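Local coordinates for purine nucleoside phosphorylase (Thermus thermophilus, PDB 1ODL), which probably catalyses the reversible phosphorolysis of purine nucleosides, using phosphate to split them into a free purine base and ribose 1-phosphate, at residues R16-G21 with V86-A91; I199-N204 with E219-M224. All coordinates share one frame; numbering follows the deposited sequence.

Interaction 1. Residues R16-G21 with V86-A91; sequences RVLLPG and VRVGTA. With SO4 (sulfate ion), chain G.
Two neighbouring parallel strands of the central sheet meet here, L18 bridging V86, and the loop after strand 16-19 and the later part of strand 84-93 form an anion site that probably receives phosphate in catalysis and here holds a sulfate. The ladder is firm at its start: V86 N donates to V17 O at 2.9 Å and L19 N to V86 O at 2.8 Å. The next bond, V88 N to L19 O, is long and bent, at 3.3 Å. A water ties that same L19 O to R87 NH1. The extended R87 chain, with CG anti to the backbone N (chi1 166°), carries the guanidinium up to the sulfate, which lies at its edge; NH2 meets SO4 O1 at 2.8 Å with a nearly straight 169° bond, and NH1 makes a longer one to O2. T90 grips twice, its N donating to SO4 O1 and its OG1 to SO4 O3. G21 N gives SO4 O2 a 2.8 Å bond; a beta carbon there would collide with the anion, and one on G89 with R87 NH1, so glycine suits both places. E179 and E181 pair with R87, while R25 of helix 23-33 and R44 of a second subunit also bond to the sulfate. P20 CB lies alongside V88 CG2 at 3.9 Å, and both pack against helix 23-33. L18 and V86 face helix 214-232, and strand 56-61 flanks 16-19 as its other neighbour.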
loop_
_atom_site.group_PDB
_atom_site.type_symbol
_atom_site.label_atom_id
_atom_site.label_comp_id
_atom_site.label_asym_id
_atom_site.label_seq_id
_atom_site.Cartn_x
_atom_site.Cartn_y
_atom_site.Cartn_z
ATOM N N ARG A 16 -13.634 -35.461 6.792
ATOM C CA ARG A 16 -14.667 -34.441 6.670
ATOM C C ARG A 16 -14.792 -33.753 8.021
ATOM O O ARG A 16 -15.062 -34.405 9.036
ATOM C CB ARG A 16 -15.992 -35.092 6.268
ATOM C CG ARG A 16 -15.875 -35.912 4.985
ATOM C CD ARG A 16 -17.151 -36.665 4.677
ATOM N NE ARG A 16 -17.143 -37.204 3.322
ATOM C CZ ARG A 16 -16.395 -38.224 2.917
ATOM N NH1 ARG A 16 -16.465 -38.630 1.656
ATOM N NH2 ARG A 16 -15.589 -38.849 3.768
ATOM N N VAL A 17 -14.611 -32.435 8.021
ATOM C CA VAL A 17 -14.646 -31.644 9.244
ATOM C C VAL A 17 -15.519 -30.400 9.134
ATOM O O VAL A 17 -15.477 -29.699 8.128
ATOM C CB VAL A 17 -13.214 -31.187 9.610
ATOM C CG1 VAL A 17 -13.211 -30.427 10.926
ATOM C CG2 VAL A 17 -12.290 -32.394 9.673
ATOM N N LEU A 18 -16.323 -30.143 10.164
ATOM C CA LEU A 18 -17.156 -28.941 10.201
ATOM C C LEU A 18 -16.382 -28.004 11.111
ATOM O O LEU A 18 -15.857 -28.435 12.140
ATOM C CB LEU A 18 -18.540 -29.209 10.804
ATOM C CG LEU A 18 -19.529 -30.106 10.054
ATOM C CD1 LEU A 18 -20.925 -29.847 10.609
ATOM C CD2 LEU A 18 -19.515 -29.819 8.563
ATOM N N LEU A 19 -16.304 -26.730 10.736
ATOM C CA LEU A 19 -15.549 -25.766 11.518
ATOM C C LEU A 19 -16.351 -24.618 12.132
ATOM O O LEU A 19 -16.480 -23.545 11.540
ATOM C CB LEU A 19 -14.421 -25.184 10.661
ATOM C CG LEU A 19 -13.379 -26.164 10.112
ATOM C CD1 LEU A 19 -12.454 -25.429 9.169
ATOM C CD2 LEU A 19 -12.590 -26.793 11.246
ATOM N N PRO A 20 -16.918 -24.838 13.327
ATOM C CA PRO A 20 -17.681 -23.761 13.971
ATOM C C PRO A 20 -16.671 -22.890 14.723
ATOM O O PRO A 20 -15.622 -23.385 15.146
ATOM C CB PRO A 20 -18.610 -24.519 14.916
ATOM C CG PRO A 20 -17.759 -25.694 15.336
ATOM C CD PRO A 20 -17.134 -26.128 14.015
ATOM N N GLY A 21 -16.970 -21.605 14.888
ATOM C CA GLY A 21 -16.042 -20.736 15.601
ATOM C C GLY A 21 -16.191 -20.834 17.113
ATOM O O GLY A 21 -15.221 -20.684 17.863
ATOM N N VAL A 86 -15.598 -27.603 6.091
ATOM C CA VAL A 86 -16.665 -26.634 5.884
ATOM C C VAL A 86 -16.966 -25.817 7.130
ATOM O O VAL A 86 -17.328 -26.367 8.175
ATOM C CB VAL A 86 -17.980 -27.316 5.444
ATOM C CG1 VAL A 86 -19.060 -26.269 5.260
ATOM C CG2 VAL A 86 -17.765 -28.088 4.154
ATOM N N ARG A 87 -16.824 -24.502 7.018
ATOM C CA ARG A 87 -17.104 -23.635 8.140
ATOM C C ARG A 87 -18.601 -23.469 8.312
ATOM O O ARG A 87 -19.332 -23.245 7.342
ATOM C CB ARG A 87 -16.451 -22.256 7.951
ATOM C CG ARG A 87 -16.970 -21.181 8.917
ATOM C CD ARG A 87 -16.126 -19.897 8.892
ATOM N NE ARG A 87 -16.908 -18.754 9.340
ATOM C CZ ARG A 87 -17.319 -18.552 10.590
ATOM N NH1 ARG A 87 -17.013 -19.411 11.557
ATOM N NH2 ARG A 87 -18.079 -17.500 10.863
ATOM N N VAL A 88 -19.053 -23.623 9.550
ATOM C CA VAL A 88 -20.455 -23.438 9.892
ATOM C C VAL A 88 -20.442 -22.377 10.987
ATOM O O VAL A 88 -20.112 -22.659 12.139
ATOM C CB VAL A 88 -21.105 -24.742 10.413
ATOM C CG1 VAL A 88 -21.407 -25.682 9.234
ATOM C CG2 VAL A 88 -20.191 -25.427 11.415
ATOM N N GLY A 89 -20.764 -21.141 10.624
ATOM C CA GLY A 89 -20.746 -20.085 11.618
ATOM C C GLY A 89 -21.844 -19.059 11.470
ATOM O O GLY A 89 -22.858 -19.320 10.827
ATOM N N THR A 90 -21.647 -17.892 12.077
ATOM C CA THR A 90 -22.633 -16.824 11.998
ATOM C C THR A 90 -22.006 -15.595 11.357
ATOM O O THR A 90 -20.785 -15.514 11.220
ATOM C CB THR A 90 -23.173 -16.456 13.402
ATOM O OG1 THR A 90 -22.086 -16.070 14.255
ATOM C CG2 THR A 90 -23.882 -17.658 14.025
ATOM N N ALA A 91 -22.845 -14.645 10.959
ATOM C CA ALA A 91 -22.363 -13.420 10.334
ATOM C C ALA A 91 -23.352 -12.280 10.536
ATOM O O ALA A 91 -24.544 -12.511 10.747
ATOM C CB ALA A 91 -22.127 -13.652 8.837
HETATM S S SO4 G . -18.962 -18.195 14.677
HETATM O O1 SO4 G . -19.047 -17.366 13.464
HETATM O O2 SO4 G . -18.782 -19.610 14.298
HETATM O O3 SO4 G . -20.216 -18.049 15.445
HETATM O O4 SO4 G . -17.806 -17.757 15.491
HETATM O O HOH W 1 -14.969 -21.240 12.011
#

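Interaction 2. Residues I199-N204 with E219-M224; sequences ILAVSN and EGVRRM
I199 and M224 run past each other in opposite directions where helix 214-232 packs on strand 195-205, a face of the central sheet in this alpha/beta fold. The short helix and strand segments are almost exactly antiparallel, at 177°. No hydrogen bond crosses; the contact is apolar. I199 CG2 abuts M224 CG at 3.6 Å, while I199 CD1, carried out by an extended chain (chi1 180°), lies beside the M224 backbone, 3.8 Å from its O. In the methionine, CG anti to the backbone N and an extended chi2 lay SD over the strand backbone, 3.4 Å from I199 O and 3.7 Å from A201 N; the bend at chi3, 74°, turns CE toward A201 CB. The unbranched, flexible thioether suits this surface. An alanine in place of I199, lacking CG2 and CD1, would probably open a gap beside M224 CG and allow the methionine to shift. Beyond it the small A201 CB faces the G220 backbone, where the pair's alpha carbons come within 5.8 Å, and touches V221 CG2 at 4.2 Å. L200 is directed away from the helix, and its side chain touches R87. On the helix's other flank E219 binds two arginines: R222 meets the carboxylate side-on through NE and NH2, and E219 OE1 also accepts from R223 NE at 2.8 Å.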
loop_
_atom_site.group_PDB
_atom_site.type_symbol
_atom_site.label_atom_id
_atom_site.label_comp_id
_atom_site.label_asym_id
_atom_site.label_seq_id
_atom_site.Cartn_x
_atom_site.Cartn_y
_atom_site.Cartn_z
ATOM N N ILE A 199 -20.769 -21.973 5.115
ATOM C CA ILE A 199 -22.182 -21.659 5.081
ATOM C C ILE A 199 -22.393 -20.898 6.384
ATOM O O ILE A 199 -21.804 -21.239 7.411
ATOM C CB ILE A 199 -23.052 -22.933 5.020
ATOM C CG1 ILE A 199 -24.529 -22.541 4.986
ATOM C CG2 ILE A 199 -22.735 -23.843 6.186
ATOM C CD1 ILE A 199 -25.476 -23.698 4.792
ATOM N N LEU A 200 -23.214 -19.859 6.340
ATOM C CA LEU A 200 -23.425 -19.040 7.522
ATOM C C LEU A 200 -24.887 -18.779 7.851
ATOM O O LEU A 200 -25.753 -18.842 6.988
ATOM C CB LEU A 200 -22.714 -17.702 7.318
ATOM C CG LEU A 200 -21.244 -17.845 6.931
ATOM C CD1 LEU A 200 -20.925 -16.937 5.773
ATOM C CD2 LEU A 200 -20.376 -17.531 8.125
ATOM N N ALA A 201 -25.144 -18.480 9.118
ATOM C CA ALA A 201 -26.487 -18.163 9.576
ATOM C C ALA A 201 -26.417 -16.731 10.076
ATOM O O ALA A 201 -25.598 -16.411 10.934
ATOM C CB ALA A 201 -26.902 -19.096 10.711
ATOM N N VAL A 202 -27.250 -15.865 9.517
ATOM C CA VAL A 202 -27.256 -14.470 9.932
ATOM C C VAL A 202 -27.758 -14.386 11.377
ATOM O O VAL A 202 -28.848 -14.859 11.697
ATOM C CB VAL A 202 -28.160 -13.626 9.016
ATOM C CG1 VAL A 202 -28.169 -12.186 9.478
ATOM C CG2 VAL A 202 -27.661 -13.718 7.582
ATOM N N SER A 203 -26.950 -13.798 12.251
ATOM C CA SER A 203 -27.329 -13.677 13.652
ATOM C C SER A 203 -27.739 -12.258 14.021
ATOM O O SER A 203 -28.237 -12.020 15.122
ATOM C CB SER A 203 -26.173 -14.133 14.546
ATOM O OG SER A 203 -24.989 -13.419 14.231
ATOM N N ASN A 204 -27.541 -11.320 13.098
ATOM C CA ASN A 204 -27.882 -9.922 13.347
ATOM C C ASN A 204 -27.563 -9.031 12.153
ATOM O O ASN A 204 -26.751 -9.383 11.296
ATOM C CB ASN A 204 -27.087 -9.400 14.540
ATOM C CG ASN A 204 -25.588 -9.483 14.309
ATOM O OD1 ASN A 204 -25.025 -10.574 14.221
ATOM N ND2 ASN A 204 -24.937 -8.331 14.196
ATOM N N GLU A 219 -32.863 -22.128 14.963
ATOM C CA GLU A 219 -33.417 -22.868 13.833
ATOM C C GLU A 219 -32.523 -22.682 12.611
ATOM O O GLU A 219 -32.280 -23.626 11.852
ATOM C CB GLU A 219 -34.841 -22.402 13.510
ATOM C CG GLU A 219 -35.407 -22.995 12.219
ATOM C CD GLU A 219 -35.360 -24.521 12.185
ATOM O OE1 GLU A 219 -35.667 -25.107 11.123
ATOM O OE2 GLU A 219 -35.023 -25.139 13.216
ATOM N N GLY A 220 -32.032 -21.460 12.429
ATOM C CA GLY A 220 -31.157 -21.183 11.307
ATOM C C GLY A 220 -29.863 -21.959 11.454
ATOM O O GLY A 220 -29.376 -22.559 10.500
ATOM N N VAL A 221 -29.299 -21.943 12.658
ATOM C CA VAL A 221 -28.065 -22.667 12.922
ATOM C C VAL A 221 -28.284 -24.166 12.705
ATOM O O VAL A 221 -27.433 -24.837 12.134
ATOM C CB VAL A 221 -27.571 -22.406 14.365
ATOM C CG1 VAL A 221 -26.436 -23.361 14.726
ATOM C CG2 VAL A 221 -27.095 -20.969 14.479
ATOM N N ARG A 222 -29.428 -24.684 13.149
ATOM C CA ARG A 222 -29.731 -26.103 12.974
ATOM C C ARG A 222 -29.813 -26.447 11.494
ATOM O O ARG A 222 -29.369 -27.514 11.074
ATOM C CB ARG A 222 -31.064 -26.467 13.633
ATOM C CG ARG A 222 -31.393 -27.947 13.543
ATOM C CD ARG A 222 -32.855 -28.232 13.877
ATOM N NE ARG A 222 -33.780 -27.819 12.818
ATOM C CZ ARG A 222 -33.818 -28.351 11.595
ATOM N NH1 ARG A 222 -32.977 -29.322 11.259
ATOM N NH2 ARG A 222 -34.706 -27.913 10.708
ATOM N N ARG A 223 -30.388 -25.541 10.709
ATOM C CA ARG A 223 -30.535 -25.745 9.266
ATOM C C ARG A 223 -29.194 -25.684 8.551
ATOM O O ARG A 223 -28.910 -26.489 7.660
ATOM C CB ARG A 223 -31.470 -24.689 8.677
ATOM C CG ARG A 223 -32.923 -24.863 9.070
ATOM C CD ARG A 223 -33.770 -23.782 8.443
ATOM N NE ARG A 223 -35.195 -24.065 8.563
ATOM C CZ ARG A 223 -36.144 -23.387 7.924
ATOM N NH1 ARG A 223 -35.818 -22.384 7.119
ATOM N NH2 ARG A 223 -37.419 -23.719 8.083
ATOM N N MET A 224 -28.378 -24.711 8.943
ATOM C CA MET A 224 -27.051 -24.532 8.372
ATOM C C MET A 224 -26.234 -25.806 8.560
ATOM O O MET A 224 -25.574 -26.284 7.634
ATOM C CB MET A 224 -26.356 -23.363 9.069
ATOM C CG MET A 224 -24.850 -23.427 9.032
ATOM S SD MET A 224 -24.124 -22.004 9.810
ATOM C CE MET A 224 -24.418 -22.379 11.535
#

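Strands 84-93 and 195-205 are parallel neighbours in one sheet, so the two interactions, centred about 11 Å apart, join directly. R87 O and I199 N form a probable hydrogen bond of 2.9 Å, and G89 O with A201 N another of 3.0 Å. G89 O also packs on M224 SD at 3.1 Å, bringing the helix of interaction 2 up against the strand that carries the sulfate ligands R87 and T90. V88 and I199 touch beneath helix 214-232, which thus covers both contacts. On the other face L200 leans on R87, the L200 side chain coming to about 6 Å from the bound sulfate, so one residue of 199-204 lies near the probable phosphate site.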